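Local atomic coordinates of reducing end xylose-releasing exo-oligoxylanase (Paenibacillus barengoltzii G22, PDB entry 5YXT), a protein that hydrolyses xylo-oligosaccharides, releasing xylose from their reducing end, as a family 8 glycoside hydrolase of xylan breakdown. Residues M55-D60 with W91-T96; L159-L164 with Y210-A215; K288-F293 with P335-C340. One frame throughout, in Å; residues are numbered along the deposited sequence.

Contact 1: residues M55-D60 with W91-T96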
ATOM      1  N   MET C  55     -44.256  10.662  21.828  1.00 26.40           N
ATOM      2  CA  MET C  55     -43.788  10.872  20.463  1.00 22.24           C
ATOM      3  C   MET C  55     -42.423  11.557  20.472  1.00 24.99           C
ATOM      4  O   MET C  55     -41.912  11.996  21.504  1.00 20.29           O
ATOM      5  CB  MET C  55     -44.787  11.706  19.634  1.00 24.16           C
ATOM      6  CG  MET C  55     -46.176  11.095  19.497  1.00 25.18           C
ATOM      7  SD  MET C  55     -47.191  11.760  18.158  1.00 29.80           S
ATOM      8  CE  MET C  55     -46.798  13.509  18.287  1.00 36.50           C
ATOM      9  N   GLY C  56     -41.840  11.647  19.288  1.00 19.19           N
ATOM     10  CA  GLY C  56     -40.548  12.275  19.117  1.00 19.54           C
ATOM     11  C   GLY C  56     -40.187  12.157  17.651  1.00 19.31           C
ATOM     12  O   GLY C  56     -40.750  11.339  16.920  1.00 18.17           O
ATOM     13  N   TYR C  57     -39.270  13.018  17.223  1.00 17.53           N
ATOM     14  CA  TYR C  57     -38.921  13.032  15.815  1.00 16.73           C
ATOM     15  C   TYR C  57     -37.428  13.270  15.643  1.00 19.33           C
ATOM     16  O   TYR C  57     -36.736  13.747  16.546  1.00 17.66           O
ATOM     17  CB  TYR C  57     -39.745  14.077  15.031  1.00 19.90           C
ATOM     18  CG  TYR C  57     -39.677  15.479  15.602  1.00 21.37           C
ATOM     19  CD1 TYR C  57     -38.651  16.344  15.243  1.00 23.42           C
ATOM     20  CD2 TYR C  57     -40.638  15.934  16.511  1.00 23.85           C
ATOM     21  CE1 TYR C  57     -38.580  17.625  15.770  1.00 25.28           C
ATOM     22  CE2 TYR C  57     -40.575  17.219  17.044  1.00 25.58           C
ATOM     23  CZ  TYR C  57     -39.545  18.052  16.671  1.00 27.94           C
ATOM     24  OH  TYR C  57     -39.471  19.319  17.188  1.00 29.36           O
ATOM     25  N   MET C  58     -36.942  12.888  14.464  1.00 19.77           N
ATOM     26  CA  MET C  58     -35.598  13.199  14.002  1.00 18.95           C
ATOM     27  C   MET C  58     -35.703  14.400  13.077  1.00 21.08           C
ATOM     28  O   MET C  58     -36.467  14.372  12.108  1.00 21.92           O
ATOM     29  CB  MET C  58     -34.981  12.013  13.261  1.00 17.71           C
ATOM     30  CG  MET C  58     -35.141  10.710  13.986  1.00 17.81           C
ATOM     31  SD  MET C  58     -33.856  10.541  15.227  1.00 20.60           S
ATOM     32  CE  MET C  58     -32.414  10.433  14.181  1.00 19.00           C
ATOM     33  N   LEU C  59     -34.928  15.433  13.358  1.00 21.52           N
ATOM     34  CA  LEU C  59     -35.045  16.705  12.662  1.00 22.16           C
ATOM     35  C   LEU C  59     -33.896  16.843  11.665  1.00 25.51           C
ATOM     36  O   LEU C  59     -32.729  16.743  12.048  1.00 25.67           O
ATOM     37  CB  LEU C  59     -35.030  17.852  13.673  1.00 25.02           C
ATOM     38  CG  LEU C  59     -35.501  19.242  13.246  1.00 32.24           C
ATOM     39  CD1 LEU C  59     -34.331  20.095  12.759  1.00 40.66           C
ATOM     40  CD2 LEU C  59     -36.598  19.169  12.210  1.00 34.42           C
ATOM     41  N   ASP C  60     -34.231  17.032  10.388  1.00 25.58           N
ATOM     42  CA  ASP C  60     -33.266  17.488   9.390  1.00 26.50           C
ATOM     43  C   ASP C  60     -32.926  18.923   9.741  1.00 31.46           C
ATOM     44  O   ASP C  60     -33.672  19.848   9.414  1.00 32.91           O
ATOM     45  CB  ASP C  60     -33.836  17.384   7.977  1.00 29.25           C
ATOM     46  CG  ASP C  60     -32.837  17.821   6.892  1.00 34.16           C
ATOM     47  OD1 ASP C  60     -31.915  18.623   7.179  1.00 32.58           O
ATOM     48  OD2 ASP C  60     -32.981  17.358   5.737  1.00 34.20           O
ATOM     49  N   TRP C  91     -41.750   6.017  15.994  1.00 17.04           N
ATOM     50  CA  TRP C  91     -42.750   5.292  15.223  1.00 16.83           C
ATOM     51  C   TRP C  91     -44.139   5.883  15.425  1.00 15.99           C
ATOM     52  O   TRP C  91     -44.933   5.939  14.486  1.00 19.64           O
ATOM     53  CB  TRP C  91     -42.724   3.815  15.597  1.00 15.87           C
ATOM     54  CG  TRP C  91     -43.721   2.977  14.839  1.00 17.83           C
ATOM     55  CD1 TRP C  91     -44.687   2.167  15.381  1.00 18.84           C
ATOM     56  CD2 TRP C  91     -43.862   2.863  13.412  1.00 17.10           C
ATOM     57  NE1 TRP C  91     -45.413   1.564  14.387  1.00 16.95           N
ATOM     58  CE2 TRP C  91     -44.933   1.972  13.170  1.00 17.44           C
ATOM     59  CE3 TRP C  91     -43.197   3.434  12.320  1.00 17.49           C
ATOM     60  CZ2 TRP C  91     -45.352   1.633  11.878  1.00 18.55           C
ATOM     61  CZ3 TRP C  91     -43.612   3.096  11.031  1.00 18.76           C
ATOM     62  CH2 TRP C  91     -44.688   2.204  10.826  1.00 20.10           C
ATOM     63  N   LYS C  92     -44.435   6.373  16.633  1.00 20.68           N
ATOM     64  CA  LYS C  92     -45.747   6.965  16.889  1.00 19.84           C
ATOM     65  C   LYS C  92     -45.939   8.246  16.092  1.00 21.14           C
ATOM     66  O   LYS C  92     -46.981   8.441  15.458  1.00 20.35           O
ATOM     67  CB  LYS C  92     -45.931   7.235  18.386  1.00 21.20           C
ATOM     68  CG  LYS C  92     -47.361   7.659  18.778  1.00 22.02           C
ATOM     69  CD  LYS C  92     -48.418   6.919  17.965  1.00 26.25           C
ATOM     70  CE  LYS C  92     -49.726   6.745  18.730  1.00 33.33           C
ATOM     71  NZ  LYS C  92     -50.814   6.201  17.851  1.00 35.64           N
ATOM     72  N   TRP C  93     -44.951   9.142  16.124  1.00 19.14           N
ATOM     73  CA  TRP C  93     -45.010  10.344  15.296  1.00 21.12           C
ATOM     74  C   TRP C  93     -45.204   9.980  13.830  1.00 22.95           C
ATOM     75  O   TRP C  93     -45.983  10.624  13.108  1.00 20.20           O
ATOM     76  CB  TRP C  93     -43.721  11.149  15.476  1.00 19.27           C
ATOM     77  CG  TRP C  93     -43.805  12.626  15.195  1.00 20.61           C
ATOM     78  CD1 TRP C  93     -43.929  13.626  16.116  1.00 23.85           C
ATOM     79  CD2 TRP C  93     -43.718  13.269  13.917  1.00 22.80           C
ATOM     80  NE1 TRP C  93     -43.947  14.851  15.487  1.00 20.95           N
ATOM     81  CE2 TRP C  93     -43.811  14.655  14.138  1.00 24.75           C
ATOM     82  CE3 TRP C  93     -43.591  12.807  12.604  1.00 21.51           C
ATOM     83  CZ2 TRP C  93     -43.773  15.579  13.094  1.00 24.62           C
ATOM     84  CZ3 TRP C  93     -43.544  13.723  11.577  1.00 24.33           C
ATOM     85  CH2 TRP C  93     -43.633  15.097  11.826  1.00 22.92           C
ATOM     86  N   THR C  94     -44.498   8.939  13.382  1.00 20.76           N
ATOM     87  CA  THR C  94     -44.523   8.539  11.982  1.00 18.43           C
ATOM     88  C   THR C  94     -45.915   8.113  11.552  1.00 21.08           C
ATOM     89  O   THR C  94     -46.432   8.575  10.529  1.00 21.62           O
ATOM     90  CB  THR C  94     -43.499   7.425  11.755  1.00 20.22           C
ATOM     91  OG1 THR C  94     -42.182   7.936  12.040  1.00 20.74           O
ATOM     92  CG2 THR C  94     -43.537   6.923  10.318  1.00 19.79           C
ATOM     93  N   VAL C  95     -46.554   7.255  12.340  1.00 20.19           N
ATOM     94  CA  VAL C  95     -47.884   6.780  11.969  1.00 21.86           C
ATOM     95  C   VAL C  95     -48.905   7.913  12.039  1.00 23.49           C
ATOM     96  O   VAL C  95     -49.820   7.994  11.210  1.00 21.40           O
ATOM     97  CB  VAL C  95     -48.279   5.594  12.865  1.00 26.06           C
ATOM     98  CG1 VAL C  95     -49.714   5.149  12.562  1.00 28.05           C
ATOM     99  CG2 VAL C  95     -47.288   4.441  12.660  1.00 20.07           C
ATOM    100  N   THR C  96     -48.756   8.820  13.007  1.00 22.97           N
ATOM    101  CA  THR C  96     -49.807   9.807  13.227  1.00 24.33           C
ATOM    102  C   THR C  96     -49.799  10.899  12.167  1.00 25.08           C
ATOM    103  O   THR C  96     -50.867  11.393  11.791  1.00 24.85           O
ATOM    104  CB  THR C  96     -49.683  10.429  14.617  1.00 29.34           C
ATOM    105  OG1 THR C  96     -48.451  11.147  14.715  1.00 36.25           O
ATOM    106  CG2 THR C  96     -49.730   9.369  15.682  1.00 18.86           C
TER
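Tyr57 CB stands over one face of the Trp93 five-membered ring, so it is a methylene and not the phenol that takes this place: CB is 4.1 Å from the centroid of that Trp93 ring, only 4° off the ring normal, a CH-pi contact. The phenol itself sits obliquely to the indole, the two planes 53° apart, and its CD2 comes within 3.6 Å of Trp93 NE1. Tyr57 reaches this position with CG held between its own backbone N and carbonyl carbon, which brings CD2 beside Trp93 NE1. Met55 approaches from the other side of the indole plane, obliquely. Its chain runs at about a right angle to the tryptophan side chain and bends at its last torsion, bringing CE to 3.6 Å from Trp93 CD1 while SD keeps an oblique Met-aromatic relation to the pyrrole ring. Further back, Met55 CG meets Lys92 CG at 3.7 Å, before the lysine chain leads off, and SD passes 3.7 Å from Thr96 OG1. Gly56 O lies 3.3 Å from Trp93 CB. With an alanine here instead of Met55, Trp93 CD1 would probably lose the methyl packed on it and Lys92 CG its neighbour across the contact. The strand crosses the helix at 87°, so few residues on each side can meet. Met71 of helix 68-80 and Val66 of strand 65-67 also touch Trp93. A hydrogen bond from Arg89, earlier on helix 84-98, to Met55 O supplies a polar tie between strand and helix. Between segments 55-60 and 91-96 themselves there is no hydrogen bond; dispersion and the polarisable sulfur and pi surfaces join them, which suggests that the fit of the surfaces matters more than charge here.

Contact 2: residues L159-L164 with Y210-A215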
ATOM      1  N   LEU C 159     -46.451  -3.290   5.417  1.00 18.58           N
ATOM      2  CA  LEU C 159     -45.708  -2.319   4.623  1.00 19.25           C
ATOM      3  C   LEU C 159     -45.035  -2.989   3.424  1.00 18.94           C
ATOM      4  O   LEU C 159     -45.142  -2.512   2.286  1.00 19.40           O
ATOM      5  CB  LEU C 159     -44.682  -1.623   5.512  1.00 21.29           C
ATOM      6  CG  LEU C 159     -43.996  -0.386   4.954  1.00 25.20           C
ATOM      7  CD1 LEU C 159     -42.743  -0.742   4.173  1.00 31.46           C
ATOM      8  CD2 LEU C 159     -44.974   0.337   4.068  1.00 24.95           C
ATOM      9  N   LEU C 160     -44.332  -4.098   3.668  1.00 18.20           N
ATOM     10  CA  LEU C 160     -43.613  -4.783   2.595  1.00 18.67           C
ATOM     11  C   LEU C 160     -44.560  -5.299   1.527  1.00 19.32           C
ATOM     12  O   LEU C 160     -44.192  -5.350   0.351  1.00 18.29           O
ATOM     13  CB  LEU C 160     -42.802  -5.935   3.169  1.00 15.38           C
ATOM     14  CG  LEU C 160     -41.627  -5.496   4.033  1.00 17.31           C
ATOM     15  CD1 LEU C 160     -41.000  -6.715   4.662  1.00 16.50           C
ATOM     16  CD2 LEU C 160     -40.611  -4.715   3.180  1.00 17.47           C
ATOM     17  N   ARG C 161     -45.776  -5.691   1.921  1.00 19.25           N
ATOM     18  CA  ARG C 161     -46.773  -6.125   0.951  1.00 20.37           C
ATOM     19  C   ARG C 161     -47.175  -4.976   0.032  1.00 20.43           C
ATOM     20  O   ARG C 161     -47.242  -5.144  -1.190  1.00 20.51           O
ATOM     21  CB  ARG C 161     -47.987  -6.709   1.678  1.00 22.47           C
ATOM     22  CG  ARG C 161     -49.115  -7.000   0.741  1.00 23.64           C
ATOM     23  CD  ARG C 161     -50.049  -7.989   1.377  1.00 29.62           C
ATOM     24  NE  ARG C 161     -50.561  -8.788   0.161  1.00 45.48           N
ATOM     25  CZ  ARG C 161     -49.793  -9.552  -0.675  1.00 43.33           C
ATOM     26  NH1 ARG C 161     -50.282 -10.172  -1.728  1.00 41.11           N
ATOM     27  NH2 ARG C 161     -48.509  -9.752  -0.477  1.00 39.87           N
ATOM     28  N   THR C 162     -47.447  -3.803   0.606  1.00 19.65           N
ATOM     29  CA  THR C 162     -47.718  -2.615  -0.199  1.00 19.50           C
ATOM     30  C   THR C 162     -46.584  -2.328  -1.179  1.00 19.28           C
ATOM     31  O   THR C 162     -46.828  -2.003  -2.348  1.00 19.71           O
ATOM     32  CB  THR C 162     -47.931  -1.417   0.728  1.00 19.78           C
ATOM     33  OG1 THR C 162     -48.968  -1.720   1.666  1.00 22.77           O
ATOM     34  CG2 THR C 162     -48.305  -0.171  -0.069  1.00 24.14           C
ATOM     35  N   CYS C 163     -45.336  -2.423  -0.709  1.00 18.58           N
ATOM     36  CA  CYS C 163     -44.179  -2.068  -1.530  1.00 21.42           C
ATOM     37  C   CYS C 163     -44.101  -2.890  -2.810  1.00 19.88           C
ATOM     38  O   CYS C 163     -43.535  -2.435  -3.811  1.00 19.97           O
ATOM     39  CB  CYS C 163     -42.899  -2.251  -0.714  1.00 19.01           C
ATOM     40  SG  CYS C 163     -42.688  -0.968   0.577  1.00 25.84           S
ATOM     41  N   LEU C 164     -44.627  -4.109  -2.793  1.00 19.68           N
ATOM     42  CA  LEU C 164     -44.565  -4.973  -3.961  1.00 18.90           C
ATOM     43  C   LEU C 164     -45.854  -4.980  -4.769  1.00 21.08           C
ATOM     44  O   LEU C 164     -45.803  -5.130  -5.994  1.00 21.76           O
ATOM     45  CB  LEU C 164     -44.231  -6.410  -3.529  1.00 18.49           C
ATOM     46  CG  LEU C 164     -42.862  -6.610  -2.859  1.00 17.46           C
ATOM     47  CD1 LEU C 164     -42.498  -8.078  -2.756  1.00 17.72           C
ATOM     48  CD2 LEU C 164     -41.755  -5.861  -3.583  1.00 17.67           C
ATOM     49  N   TYR C 210     -44.456 -11.659   4.278  1.00 18.50           N
ATOM     50  CA  TYR C 210     -45.521 -12.617   4.011  1.00 15.95           C
ATOM     51  C   TYR C 210     -44.999 -13.700   3.067  1.00 19.87           C
ATOM     52  O   TYR C 210     -44.278 -13.386   2.108  1.00 17.14           O
ATOM     53  CB  TYR C 210     -46.735 -11.919   3.389  1.00 19.79           C
ATOM     54  CG  TYR C 210     -47.551 -11.149   4.389  1.00 21.13           C
ATOM     55  CD1 TYR C 210     -47.973 -11.746   5.567  1.00 26.46           C
ATOM     56  CD2 TYR C 210     -47.878  -9.821   4.173  1.00 21.78           C
ATOM     57  CE1 TYR C 210     -48.712 -11.045   6.496  1.00 25.95           C
ATOM     58  CE2 TYR C 210     -48.621  -9.107   5.099  1.00 22.65           C
ATOM     59  CZ  TYR C 210     -49.033  -9.725   6.255  1.00 25.50           C
ATOM     60  OH  TYR C 210     -49.770  -9.028   7.184  1.00 31.80           O
ATOM     61  N   PRO C 211     -45.333 -14.972   3.309  1.00 20.53           N
ATOM     62  CA  PRO C 211     -44.675 -16.069   2.575  1.00 20.00           C
ATOM     63  C   PRO C 211     -44.711 -15.939   1.064  1.00 18.71           C
ATOM     64  O   PRO C 211     -43.719 -16.282   0.407  1.00 19.57           O
ATOM     65  CB  PRO C 211     -45.453 -17.301   3.054  1.00 24.67           C
ATOM     66  CG  PRO C 211     -45.871 -16.942   4.450  1.00 22.98           C
ATOM     67  CD  PRO C 211     -46.204 -15.474   4.391  1.00 18.24           C
ATOM     68  N   GLU C 212     -45.812 -15.435   0.492  1.00 20.43           N
ATOM     69  CA  GLU C 212     -45.933 -15.382  -0.961  1.00 23.37           C
ATOM     70  C   GLU C 212     -44.912 -14.453  -1.610  1.00 21.20           C
ATOM     71  O   GLU C 212     -44.596 -14.626  -2.795  1.00 20.35           O
ATOM     72  CB  GLU C 212     -47.349 -14.956  -1.362  1.00 25.91           C
ATOM     73  CG  GLU C 212     -47.700 -13.509  -0.991  1.00 25.58           C
ATOM     74  CD  GLU C 212     -48.149 -13.363   0.461  1.00 28.58           C
ATOM     75  OE1 GLU C 212     -48.114 -14.365   1.221  1.00 28.82           O
ATOM     76  OE2 GLU C 212     -48.544 -12.240   0.844  1.00 31.93           O
ATOM     77  N   ASP C 213     -44.390 -13.473  -0.876  1.00 17.65           N
ATOM     78  CA  ASP C 213     -43.458 -12.504  -1.442  1.00 17.56           C
ATOM     79  C   ASP C 213     -41.992 -12.881  -1.245  1.00 18.72           C
ATOM     80  O   ASP C 213     -41.111 -12.184  -1.767  1.00 19.34           O
ATOM     81  CB  ASP C 213     -43.712 -11.124  -0.829  1.00 22.25           C
ATOM     82  CG  ASP C 213     -45.076 -10.574  -1.188  1.00 25.15           C
ATOM     83  OD1 ASP C 213     -45.658 -11.061  -2.179  1.00 26.98           O
ATOM     84  OD2 ASP C 213     -45.556  -9.653  -0.497  1.00 23.01           O
ATOM     85  N   ARG C 214     -41.706 -13.957  -0.511  1.00 17.00           N
ATOM     86  CA  ARG C 214     -40.325 -14.242  -0.140  1.00 17.38           C
ATOM     87  C   ARG C 214     -39.470 -14.627  -1.342  1.00 20.27           C
ATOM     88  O   ARG C 214     -38.286 -14.279  -1.389  1.00 19.08           O
ATOM     89  CB  ARG C 214     -40.288 -15.329   0.922  1.00 16.34           C
ATOM     90  CG  ARG C 214     -41.051 -14.952   2.165  1.00 16.37           C
ATOM     91  CD  ARG C 214     -40.940 -16.005   3.244  1.00 18.25           C
ATOM     92  NE  ARG C 214     -41.643 -15.580   4.448  1.00 17.85           N
ATOM     93  CZ  ARG C 214     -41.914 -16.365   5.482  1.00 21.17           C
ATOM     94  NH1 ARG C 214     -41.547 -17.639   5.466  1.00 23.73           N
ATOM     95  NH2 ARG C 214     -42.548 -15.870   6.539  1.00 23.09           N
ATOM     96  N   ALA C 215     -40.039 -15.323  -2.326  1.00 19.25           N
ATOM     97  CA  ALA C 215     -39.280 -15.593  -3.544  1.00 20.43           C
ATOM     98  C   ALA C 215     -38.846 -14.300  -4.228  1.00 18.94           C
ATOM     99  O   ALA C 215     -37.691 -14.176  -4.660  1.00 17.46           O
ATOM    100  CB  ALA C 215     -40.104 -16.451  -4.504  1.00 22.96           C
TER
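Arg161 NH2 is shared by two carboxylates that approach its guanidinium from different directions. Asp213 OD2, 3.0 Å from Arg161 NH2, comes in at the edge, its carboxylate turned only 15° from the guanidinium plane. Glu212 OE2 lies 2.8 Å from the same NH2 but over a face, with the two planes 77° apart, so this second salt bridge rests on charge alone, with no N-H aimed at the oxygen. Lower down the arginine, CD packs 4.0 Å from Tyr210 CD2, while Leu164 CD1 touches Asp213 CB at 3.8 Å. Glu212 folds back to reach the arginine: its chain leaves between backbone N and carbonyl carbon (chi1 67°) and bends again at chi2. The second shell probably helps to position the partners, since Asp213 OD1 is hydrogen-bonded to His165 and Tyr210 OH to Asp158, both on helix 152-165. Asp213 N also bonds to Tyr210 O, which ties the turn carrying the acids together. This salt-bridge network lies near the surface of the (alpha/alpha)6 barrel characteristic of this family, joining helix 152-165 to the turn that leads into helix 214-231; Leu160 and Leu164 pack on Trp217 of that helix, and Leu160 also meets Ala133 of helix 126-143.

Contact 3: residues K288-F293 with P335-C340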
ATOM      1  N   LYS C 288     -11.637   0.135  -4.257  1.00 16.64           N
ATOM      2  CA  LYS C 288     -11.492   1.238  -5.202  1.00 17.66           C
ATOM      3  C   LYS C 288     -11.903   2.565  -4.579  1.00 17.91           C
ATOM      4  O   LYS C 288     -11.255   3.596  -4.812  1.00 14.69           O
ATOM      5  CB  LYS C 288     -12.310   0.965  -6.465  1.00 18.24           C
ATOM      6  CG  LYS C 288     -11.676  -0.061  -7.393  1.00 20.72           C
ATOM      7  CD  LYS C 288     -12.668  -0.588  -8.398  1.00 23.94           C
ATOM      8  CE  LYS C 288     -12.139  -1.844  -9.058  1.00 28.98           C
ATOM      9  NZ  LYS C 288     -12.942  -2.152 -10.255  1.00 32.72           N
ATOM     10  N   ILE C 289     -12.997   2.565  -3.809  1.00 17.69           N
ATOM     11  CA  ILE C 289     -13.471   3.796  -3.180  1.00 15.78           C
ATOM     12  C   ILE C 289     -12.458   4.293  -2.161  1.00 14.37           C
ATOM     13  O   ILE C 289     -12.116   5.480  -2.130  1.00 15.24           O
ATOM     14  CB  ILE C 289     -14.857   3.572  -2.546  1.00 16.31           C
ATOM     15  CG1 ILE C 289     -15.856   3.140  -3.628  1.00 17.33           C
ATOM     16  CG2 ILE C 289     -15.345   4.844  -1.836  1.00 15.74           C
ATOM     17  CD1 ILE C 289     -17.160   2.558  -3.092  1.00 18.88           C
ATOM     18  N   GLN C 290     -11.942   3.386  -1.322  1.00 14.03           N
ATOM     19  CA  GLN C 290     -10.980   3.803  -0.307  1.00 16.98           C
ATOM     20  C   GLN C 290      -9.685   4.297  -0.946  1.00 17.71           C
ATOM     21  O   GLN C 290      -9.075   5.251  -0.455  1.00 19.20           O
ATOM     22  CB  GLN C 290     -10.723   2.659   0.679  1.00 17.08           C
ATOM     23  CG  GLN C 290     -11.957   2.330   1.547  1.00 13.98           C
ATOM     24  CD  GLN C 290     -11.676   1.375   2.696  1.00 16.79           C
ATOM     25  OE1 GLN C 290     -10.801   0.507   2.606  1.00 20.25           O
ATOM     26  NE2 GLN C 290     -12.424   1.526   3.784  1.00 14.98           N
ATOM     27  N   ALA C 291      -9.264   3.676  -2.052  1.00 16.98           N
ATOM     28  CA  ALA C 291      -8.091   4.164  -2.772  1.00 18.97           C
ATOM     29  C   ALA C 291      -8.327   5.564  -3.320  1.00 21.65           C
ATOM     30  O   ALA C 291      -7.425   6.412  -3.290  1.00 21.87           O
ATOM     31  CB  ALA C 291      -7.722   3.209  -3.907  1.00 19.73           C
ATOM     32  N   PHE C 292      -9.535   5.824  -3.828  1.00 16.90           N
ATOM     33  CA  PHE C 292      -9.835   7.144  -4.356  1.00 16.98           C
ATOM     34  C   PHE C 292      -9.714   8.205  -3.278  1.00 19.16           C
ATOM     35  O   PHE C 292      -9.175   9.290  -3.521  1.00 22.01           O
ATOM     36  CB  PHE C 292     -11.239   7.172  -4.960  1.00 17.47           C
ATOM     37  CG  PHE C 292     -11.612   8.514  -5.545  1.00 17.25           C
ATOM     38  CD1 PHE C 292     -11.134   8.895  -6.787  1.00 18.15           C
ATOM     39  CD2 PHE C 292     -12.412   9.404  -4.840  1.00 20.62           C
ATOM     40  CE1 PHE C 292     -11.466  10.135  -7.324  1.00 19.52           C
ATOM     41  CE2 PHE C 292     -12.744  10.644  -5.371  1.00 16.71           C
ATOM     42  CZ  PHE C 292     -12.271  11.004  -6.610  1.00 20.14           C
ATOM     43  N   PHE C 293     -10.227   7.921  -2.084  1.00 18.29           N
ATOM     44  CA  PHE C 293     -10.248   8.911  -1.019  1.00 19.74           C
ATOM     45  C   PHE C 293      -8.988   8.907  -0.171  1.00 20.66           C
ATOM     46  O   PHE C 293      -8.844   9.772   0.698  1.00 24.77           O
ATOM     47  CB  PHE C 293     -11.501   8.707  -0.161  1.00 19.11           C
ATOM     48  CG  PHE C 293     -12.728   9.243  -0.826  1.00 15.71           C
ATOM     49  CD1 PHE C 293     -12.879  10.609  -0.993  1.00 19.12           C
ATOM     50  CD2 PHE C 293     -13.671   8.393  -1.363  1.00 15.56           C
ATOM     51  CE1 PHE C 293     -13.981  11.126  -1.636  1.00 17.96           C
ATOM     52  CE2 PHE C 293     -14.788   8.902  -2.014  1.00 18.00           C
ATOM     53  CZ  PHE C 293     -14.938  10.268  -2.150  1.00 16.74           C
ATOM     54  N   PRO C 335      -3.663  -1.445   4.717  1.00 32.51           N
ATOM     55  CA  PRO C 335      -3.425  -0.149   5.378  1.00 28.13           C
ATOM     56  C   PRO C 335      -4.447   0.923   5.039  1.00 27.27           C
ATOM     57  O   PRO C 335      -4.715   1.778   5.889  1.00 26.68           O
ATOM     58  CB  PRO C 335      -2.021   0.238   4.890  1.00 31.62           C
ATOM     59  CG  PRO C 335      -1.841  -0.533   3.612  1.00 33.04           C
ATOM     60  CD  PRO C 335      -2.547  -1.833   3.840  1.00 30.99           C
ATOM     61  N   GLN C 336      -5.019   0.930   3.829  1.00 25.21           N
ATOM     62  CA  GLN C 336      -5.997   1.969   3.528  1.00 25.97           C
ATOM     63  C   GLN C 336      -7.289   1.754   4.304  1.00 21.73           C
ATOM     64  O   GLN C 336      -7.951   2.726   4.677  1.00 20.67           O
ATOM     65  CB  GLN C 336      -6.271   2.038   2.020  1.00 28.44           C
ATOM     66  CG  GLN C 336      -5.188   2.788   1.222  1.00 30.92           C
ATOM     67  CD  GLN C 336      -5.440   2.799  -0.279  1.00 33.60           C
ATOM     68  OE1 GLN C 336      -6.187   1.971  -0.810  1.00 33.84           O
ATOM     69  NE2 GLN C 336      -4.804   3.737  -0.973  1.00 31.08           N
ATOM     70  N   ALA C 337      -7.658   0.496   4.557  1.00 22.87           N
ATOM     71  CA  ALA C 337      -8.842   0.221   5.366  1.00 20.21           C
ATOM     72  C   ALA C 337      -8.639   0.679   6.800  1.00 22.01           C
ATOM     73  O   ALA C 337      -9.543   1.258   7.412  1.00 18.79           O
ATOM     74  CB  ALA C 337      -9.167  -1.271   5.327  1.00 23.20           C
ATOM     75  N   LYS C 338      -7.452   0.428   7.353  1.00 19.39           N
ATOM     76  CA  LYS C 338      -7.156   0.900   8.698  1.00 21.59           C
ATOM     77  C   LYS C 338      -7.068   2.418   8.755  1.00 20.44           C
ATOM     78  O   LYS C 338      -7.450   3.020   9.765  1.00 19.70           O
ATOM     79  CB  LYS C 338      -5.855   0.271   9.193  1.00 22.45           C
ATOM     80  N   ALA C 339      -6.580   3.054   7.689  1.00 18.81           N
ATOM     81  CA  ALA C 339      -6.489   4.509   7.686  1.00 20.10           C
ATOM     82  C   ALA C 339      -7.874   5.155   7.657  1.00 20.56           C
ATOM     83  O   ALA C 339      -8.121   6.132   8.376  1.00 17.90           O
ATOM     84  CB  ALA C 339      -5.642   4.979   6.507  1.00 20.52           C
ATOM     85  N   CYS C 340      -8.789   4.627   6.837  1.00 17.87           N
ATOM     86  CA  CYS C 340     -10.155   5.153   6.820  1.00 18.14           C
ATOM     87  C   CYS C 340     -10.792   5.072   8.202  1.00 17.15           C
ATOM     88  O   CYS C 340     -11.500   5.992   8.626  1.00 17.27           O
ATOM     89  CB  CYS C 340     -11.006   4.398   5.796  1.00 19.70           C
ATOM     90  SG  CYS C 340     -10.662   4.859   4.055  1.00 28.81           S
TER
HETATM   91  O   HOH W   1      -4.799   5.591  -3.505  1.00 34.20           O
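Gln290 reaches from helix 281-294 across to helix 335-345, where it touches Cys340 and Ala337. CB lies 4.0 Å from Cys340 SG. CG, set anti to the carbonyl carbon (chi1 -68°), comes nearer, 3.8 Å from the same sulfur, and the chain then runs extended so that CD still passes beside Cys340. At the amide the two ends part company: OE1 turns to Ala337, 3.4 Å from its CA and 3.6 Å from its CB, whereas NE2 stays by Cys340, 3.8 Å from both SG and CB. These are van der Waals contacts; the polar demand of NE2 is met outside the two segments, by hydrogen bonds to Asn325 O and Ser329 OG. With two acceptors gripping its nitrogen, the buried amide is probably fixed in rotation, which leaves its oxygen facing Ala337. Ser329 OG is also bonded to Ala337 O, so one hydroxyl links the glutamine to the helix it leans on.

A second glutamine answers from the opposite helix. Gln336 lays its amide against Ala291, OE1 being 3.5 Å from Ala291 CA, and a water accepts a weak hydrogen bond from Gln336 NE2 while donating to Ala291 O. Ala291 and Ala337 thus each receive a glutamine amide from across the interface. The short helical segments cross at 68°, their axes 9.7 Å apart. Ile289 and Phe293 on helix 281-294 pack against helix 318-327, Ala332 of the intervening loop touches both Gln290 and Ala337, and on helix 335-345 Pro335 and Ala339 rest on Cys9 and His4 of a second subunit.

All three contacts fall within the glycoside hydrolase family 8 region, yet no two share a helix or strand. Contact 1 sets a strand of the antiparallel sheet across a helix and is partly buried; contact 2 joins a helix to the turn opening another and lies at the surface; contact 3 is a buried helix-helix crossing. The chemistry differs with place: sulfur and aromatic surfaces in contact 1, charge pairs in contact 2, amides against small residues in contact 3, beside a subunit interface. Contacts 1 and 2 have centres about 25 Å apart, while contact 3 lies on the opposite side of the chain's centre from both.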